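Local coordinates for protein CpuTA1 (Curtobacterium pusillum, PDB 5K3W) that belongs to the class IV aminotransferase family and carries a bound pyridoxal-5'-phosphate, at residues A257-V269 and L281-T293. Numbering follows the deposited sequence.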
loop_
_atom_site.group_PDB
_atom_site.type_symbol
_atom_site.label_atom_id
_atom_site.label_comp_id
_atom_site.label_asym_id
_atom_site.label_seq_id
_atom_site.Cartn_x
_atom_site.Cartn_y
_atom_site.Cartn_z
ATOM N N ALA A 257 -0.084 -13.175 22.403
ATOM C CA ALA A 257 -0.705 -14.251 21.632
ATOM C C ALA A 257 -1.084 -15.433 22.518
ATOM O O ALA A 257 -2.058 -16.135 22.232
ATOM C CB ALA A 257 0.230 -14.710 20.511
ATOM N N ASP A 258 -0.342 -15.660 23.604
ATOM C CA ASP A 258 -0.690 -16.740 24.522
ATOM C C ASP A 258 -2.029 -16.480 25.203
ATOM O O ASP A 258 -2.903 -17.355 25.226
ATOM C CB ASP A 258 0.414 -16.921 25.557
ATOM C CG ASP A 258 0.652 -18.377 25.891
ATOM O OD1 ASP A 258 0.240 -19.236 25.078
ATOM O OD2 ASP A 258 1.248 -18.668 26.956
ATOM N N GLU A 259 -2.205 -15.283 25.771
ATOM C CA GLU A 259 -3.486 -14.939 26.378
ATOM C C GLU A 259 -4.629 -15.097 25.381
ATOM O O GLU A 259 -5.724 -15.545 25.739
ATOM C CB GLU A 259 -3.441 -13.511 26.927
ATOM C CG GLU A 259 -4.757 -13.075 27.554
ATOM C CD GLU A 259 -4.700 -11.685 28.178
ATOM O OE1 GLU A 259 -5.766 -11.036 28.277
ATOM O OE2 GLU A 259 -3.597 -11.241 28.566
ATOM N N LEU A 260 -4.385 -14.756 24.119
ATOM C CA LEU A 260 -5.417 -14.873 23.090
ATOM C C LEU A 260 -5.941 -16.307 22.958
ATOM O O LEU A 260 -7.143 -16.522 22.759
ATOM C CB LEU A 260 -4.837 -14.376 21.771
ATOM C CG LEU A 260 -5.672 -14.065 20.547
ATOM C CD1 LEU A 260 -6.442 -12.789 20.777
ATOM C CD2 LEU A 260 -4.717 -13.941 19.354
ATOM N N ARG A 261 -5.047 -17.301 23.050
ATOM C CA ARG A 261 -5.456 -18.702 22.971
ATOM C C ARG A 261 -6.349 -19.102 24.131
ATOM O O ARG A 261 -7.238 -19.943 23.963
ATOM C CB ARG A 261 -4.235 -19.621 22.966
ATOM C CG ARG A 261 -3.104 -19.146 22.113
ATOM C CD ARG A 261 -3.200 -19.724 20.723
ATOM N NE ARG A 261 -2.155 -19.201 19.849
ATOM C CZ ARG A 261 -2.143 -19.358 18.531
ATOM N NH1 ARG A 261 -3.127 -20.022 17.936
ATOM N NH2 ARG A 261 -1.154 -18.845 17.807
ATOM N N ASP A 262 -6.098 -18.557 25.320
ATOM C CA ASP A 262 -6.823 -18.931 26.526
ATOM C C ASP A 262 -8.129 -18.176 26.695
ATOM O O ASP A 262 -8.766 -18.303 27.743
ATOM C CB ASP A 262 -5.952 -18.705 27.764
ATOM C CG ASP A 262 -4.633 -19.459 27.696
ATOM O OD1 ASP A 262 -4.599 -20.580 27.134
ATOM O OD2 ASP A 262 -3.627 -18.927 28.212
ATOM N N ALA A 263 -8.541 -17.398 25.700
ATOM C CA ALA A 263 -9.753 -16.605 25.827
ATOM C C ALA A 263 -10.992 -17.494 25.801
ATOM O O ALA A 263 -10.990 -18.588 25.229
ATOM C CB ALA A 263 -9.828 -15.573 24.706
ATOM N N GLU A 264 -12.065 -17.016 26.429
ATOM C CA GLU A 264 -13.303 -17.785 26.420
ATOM C C GLU A 264 -14.071 -17.596 25.123
ATOM O O GLU A 264 -14.695 -18.540 24.630
ATOM C CB GLU A 264 -14.176 -17.400 27.610
ATOM C CG GLU A 264 -13.799 -18.127 28.877
ATOM C CD GLU A 264 -13.939 -17.261 30.102
ATOM O OE1 GLU A 264 -14.917 -16.480 30.176
ATOM O OE2 GLU A 264 -13.054 -17.355 30.984
ATOM N N ALA A 265 -14.061 -16.386 24.569
ATOM C CA ALA A 265 -14.676 -16.133 23.271
ATOM C C ALA A 265 -13.907 -15.014 22.591
ATOM O O ALA A 265 -13.224 -14.224 23.249
ATOM C CB ALA A 265 -16.162 -15.774 23.394
ATOM N N LEU A 266 -14.017 -14.965 21.260
ATOM C CA LEU A 266 -13.337 -13.969 20.443
ATOM C C LEU A 266 -14.272 -13.457 19.360
ATOM O O LEU A 266 -15.075 -14.214 18.806
ATOM C CB LEU A 266 -12.088 -14.537 19.768
ATOM C CG LEU A 266 -11.016 -15.134 20.662
ATOM C CD1 LEU A 266 -10.003 -15.846 19.798
ATOM C CD2 LEU A 266 -10.343 -14.041 21.470
ATOM N N TRP A 267 -14.127 -12.167 19.036
ATOM C CA TRP A 267 -14.782 -11.559 17.883
ATOM C C TRP A 267 -13.783 -10.719 17.099
ATOM O O TRP A 267 -12.868 -10.118 17.667
ATOM C CB TRP A 267 -15.964 -10.643 18.276
ATOM C CG TRP A 267 -17.056 -11.300 19.049
ATOM C CD1 TRP A 267 -18.247 -11.758 18.562
ATOM C CD2 TRP A 267 -17.073 -11.554 20.459
ATOM N NE1 TRP A 267 -19.004 -12.276 19.582
ATOM C CE2 TRP A 267 -18.307 -12.160 20.758
ATOM C CE3 TRP A 267 -16.169 -11.310 21.501
ATOM C CZ2 TRP A 267 -18.657 -12.549 22.056
ATOM C CZ3 TRP A 267 -16.517 -11.683 22.786
ATOM C CH2 TRP A 267 -17.749 -12.301 23.053
ATOM N N LEU A 268 -13.978 -10.681 15.783
ATOM C CA LEU A 268 -13.445 -9.630 14.926
ATOM C C LEU A 268 -14.563 -8.634 14.640
ATOM O O LEU A 268 -15.665 -9.033 14.247
ATOM C CB LEU A 268 -12.918 -10.200 13.610
ATOM C CG LEU A 268 -11.679 -11.078 13.688
ATOM C CD1 LEU A 268 -11.118 -11.288 12.299
ATOM C CD2 LEU A 268 -10.649 -10.460 14.617
ATOM N N VAL A 269 -14.290 -7.349 14.824
ATOM C CA VAL A 269 -15.311 -6.320 14.624
ATOM C C VAL A 269 -14.797 -5.266 13.647
ATOM O O VAL A 269 -13.606 -4.937 13.635
ATOM C CB VAL A 269 -15.732 -5.679 15.967
ATOM C CG1 VAL A 269 -16.224 -6.747 16.925
ATOM C CG2 VAL A 269 -14.571 -4.877 16.585
ATOM N N LEU A 281 -9.605 -20.692 16.062
ATOM C CA LEU A 281 -8.409 -19.882 15.892
ATOM C C LEU A 281 -7.248 -20.855 15.757
ATOM O O LEU A 281 -6.928 -21.578 16.705
ATOM C CB LEU A 281 -8.206 -18.926 17.064
ATOM C CG LEU A 281 -6.991 -18.005 16.918
ATOM C CD1 LEU A 281 -7.189 -17.105 15.706
ATOM C CD2 LEU A 281 -6.710 -17.182 18.198
ATOM N N ASP A 282 -6.646 -20.898 14.574
ATOM C CA ASP A 282 -5.587 -21.856 14.290
ATOM C C ASP A 282 -6.042 -23.275 14.619
ATOM O O ASP A 282 -5.309 -24.071 15.206
ATOM C CB ASP A 282 -4.317 -21.496 15.052
ATOM C CG ASP A 282 -3.703 -20.198 14.576
ATOM O OD1 ASP A 282 -3.804 -19.887 13.362
ATOM O OD2 ASP A 282 -3.111 -19.493 15.420
ATOM N N ASP A 283 -7.279 -23.590 14.258
ATOM C CA ASP A 283 -7.854 -24.925 14.401
ATOM C C ASP A 283 -8.118 -25.346 15.849
ATOM O O ASP A 283 -8.631 -26.452 16.064
ATOM C CB ASP A 283 -6.982 -25.989 13.726
ATOM C CG ASP A 283 -6.896 -25.792 12.222
ATOM O OD1 ASP A 283 -7.960 -25.603 11.584
ATOM O OD2 ASP A 283 -5.764 -25.807 11.684
ATOM N N ARG A 284 -7.792 -24.518 16.845
ATOM C CA ARG A 284 -8.379 -24.695 18.163
ATOM C C ARG A 284 -9.803 -24.155 18.127
ATOM O O ARG A 284 -10.038 -23.060 17.609
ATOM C CB ARG A 284 -7.557 -23.985 19.240
ATOM C CG ARG A 284 -8.329 -23.790 20.547
ATOM C CD ARG A 284 -7.448 -23.288 21.704
ATOM N NE ARG A 284 -6.633 -24.357 22.280
ATOM C CZ ARG A 284 -5.327 -24.488 22.072
ATOM N NH1 ARG A 284 -4.665 -25.498 22.633
ATOM N NH2 ARG A 284 -4.681 -23.600 21.310
ATOM N N GLU A 285 -10.755 -24.936 18.641
ATOM C CA GLU A 285 -12.158 -24.535 18.646
ATOM C C GLU A 285 -12.445 -23.569 19.782
ATOM O O GLU A 285 -11.869 -23.663 20.869
ATOM C CB GLU A 285 -13.090 -25.733 18.798
ATOM C CG GLU A 285 -12.587 -27.010 18.154
ATOM C CD GLU A 285 -13.262 -27.297 16.834
ATOM O OE1 GLU A 285 -13.826 -26.361 16.227
ATOM O OE2 GLU A 285 -13.240 -28.467 16.419
ATOM N N TYR A 286 -13.373 -22.656 19.523
ATOM C CA TYR A 286 -13.853 -21.698 20.493
ATOM C C TYR A 286 -15.374 -21.691 20.471
ATOM O O TYR A 286 -15.982 -21.739 19.391
ATOM C CB TYR A 286 -13.305 -20.295 20.188
ATOM C CG TYR A 286 -11.828 -20.179 20.480
ATOM C CD1 TYR A 286 -10.889 -20.692 19.603
ATOM C CD2 TYR A 286 -11.376 -19.593 21.656
ATOM C CE1 TYR A 286 -9.537 -20.612 19.874
ATOM C CE2 TYR A 286 -10.030 -19.503 21.932
ATOM C CZ TYR A 286 -9.116 -20.017 21.035
ATOM O OH TYR A 286 -7.776 -19.944 21.300
ATOM N N PRO A 287 -16.016 -21.640 21.635
ATOM C CA PRO A 287 -17.481 -21.606 21.657
ATOM C C PRO A 287 -18.000 -20.245 21.210
ATOM O O PRO A 287 -17.377 -19.208 21.439
ATOM C CB PRO A 287 -17.817 -21.887 23.127
ATOM C CG PRO A 287 -16.631 -21.380 23.882
ATOM C CD PRO A 287 -15.430 -21.512 22.982
ATOM N N VAL A 288 -19.148 -20.256 20.541
ATOM C CA VAL A 288 -19.823 -19.030 20.128
ATOM C C VAL A 288 -21.198 -18.992 20.777
ATOM O O VAL A 288 -22.032 -19.870 20.529
ATOM C CB VAL A 288 -19.950 -18.924 18.604
ATOM C CG1 VAL A 288 -20.933 -17.819 18.255
ATOM C CG2 VAL A 288 -18.566 -18.674 17.981
ATOM N N ASP A 289 -21.432 -17.975 21.592
ATOM C CA ASP A 289 -22.728 -17.752 22.229
ATOM C C ASP A 289 -23.629 -17.084 21.202
ATOM O O ASP A 289 -23.583 -15.867 21.015
ATOM C CB ASP A 289 -22.557 -16.893 23.478
ATOM C CG ASP A 289 -23.835 -16.739 24.261
ATOM O OD1 ASP A 289 -24.931 -16.764 23.659
ATOM O OD2 ASP A 289 -23.731 -16.571 25.495
ATOM N N ALA A 290 -24.458 -17.881 20.528
ATOM C CA ALA A 290 -25.215 -17.345 19.400
ATOM C C ALA A 290 -26.152 -16.218 19.822
ATOM O O ALA A 290 -26.347 -15.262 19.059
ATOM C CB ALA A 290 -25.997 -18.455 18.710
ATOM N N ALA A 291 -26.726 -16.296 21.026
ATOM C CA ALA A 291 -27.658 -15.255 21.464
ATOM C C ALA A 291 -26.925 -13.967 21.807
ATOM O O ALA A 291 -27.328 -12.879 21.374
ATOM C CB ALA A 291 -28.477 -15.736 22.662
ATOM N N LEU A 292 -25.850 -14.068 22.593
ATOM C CA LEU A 292 -25.100 -12.876 22.969
ATOM C C LEU A 292 -24.543 -12.168 21.736
ATOM O O LEU A 292 -24.556 -10.933 21.658
ATOM C CB LEU A 292 -23.979 -13.264 23.930
ATOM C CG LEU A 292 -22.983 -12.179 24.328
ATOM C CD1 LEU A 292 -23.576 -11.222 25.370
ATOM C CD2 LEU A 292 -21.659 -12.793 24.812
ATOM N N THR A 293 -24.069 -12.934 20.749
ATOM C CA THR A 293 -23.525 -12.318 19.544
ATOM C C THR A 293 -24.629 -11.711 18.685
ATOM O O THR A 293 -24.466 -10.615 18.132
ATOM C CB THR A 293 -22.716 -13.349 18.756
ATOM O OG1 THR A 293 -21.585 -13.763 19.539
ATOM C CG2 THR A 293 -22.237 -12.762 17.443
HETATM O O HOH W 1 -5.708 -20.864 19.194
HETATM O O HOH W 2 -15.523 -17.302 20.156
#
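A chi1 of -71° puts CG of Tyr286 anti to its carbonyl carbon and sends the ring and OH to the last turn of helix 257-261, while a bend at chi2 in Arg261 swings its guanidinium toward Asp282. Tyr286 OH donates to Arg261 O at 2.7 Å; the C=O...donor angle of 106° shows that the hydroxyl approaches from the side of the carbonyl, somewhat tilted from its plane. One face of the ring takes Leu266 CD1, offset toward the rim. In the salt bridge, Arg261 NH1 meets the anti lone pair of Asp282 OD2 at 2.6 Å, the two planes moderately inclined; Arg261 NH2 adds only a weak bond. Thr153 of strand 149-155 also binds Asp282 OD2, so the acceptor is shared. Water 1 accepts from Arg261 NH1 and donates to Leu281 O and Tyr286 OH, tying the salt bridge to the tyrosine. Asp282 sits in a type I' turn, Leu281 to Arg284, whose hairpin edges one mixed sheet of this class IV aminotransferase; strand 265-270 belongs to another, and the Trp267 side chain lies about 11 Å from the pyridoxal-5'-phosphate. Leu281 CD2 meets Leu260 CD2 at 4.0 Å and Leu266 CD1 at 3.9 Å, crossing both side chains at about right angles. Further along, Trp267 NE1 donates nearly straight (168°) to Thr293 OG1 at 3.0 Å, in the indole plane, and Leu292 CD2 reaches CZ2 of the same ring. Asp289, the N-cap of helix 290-307, accepts from Leu292 N through OD1, met from above the carboxylate plane.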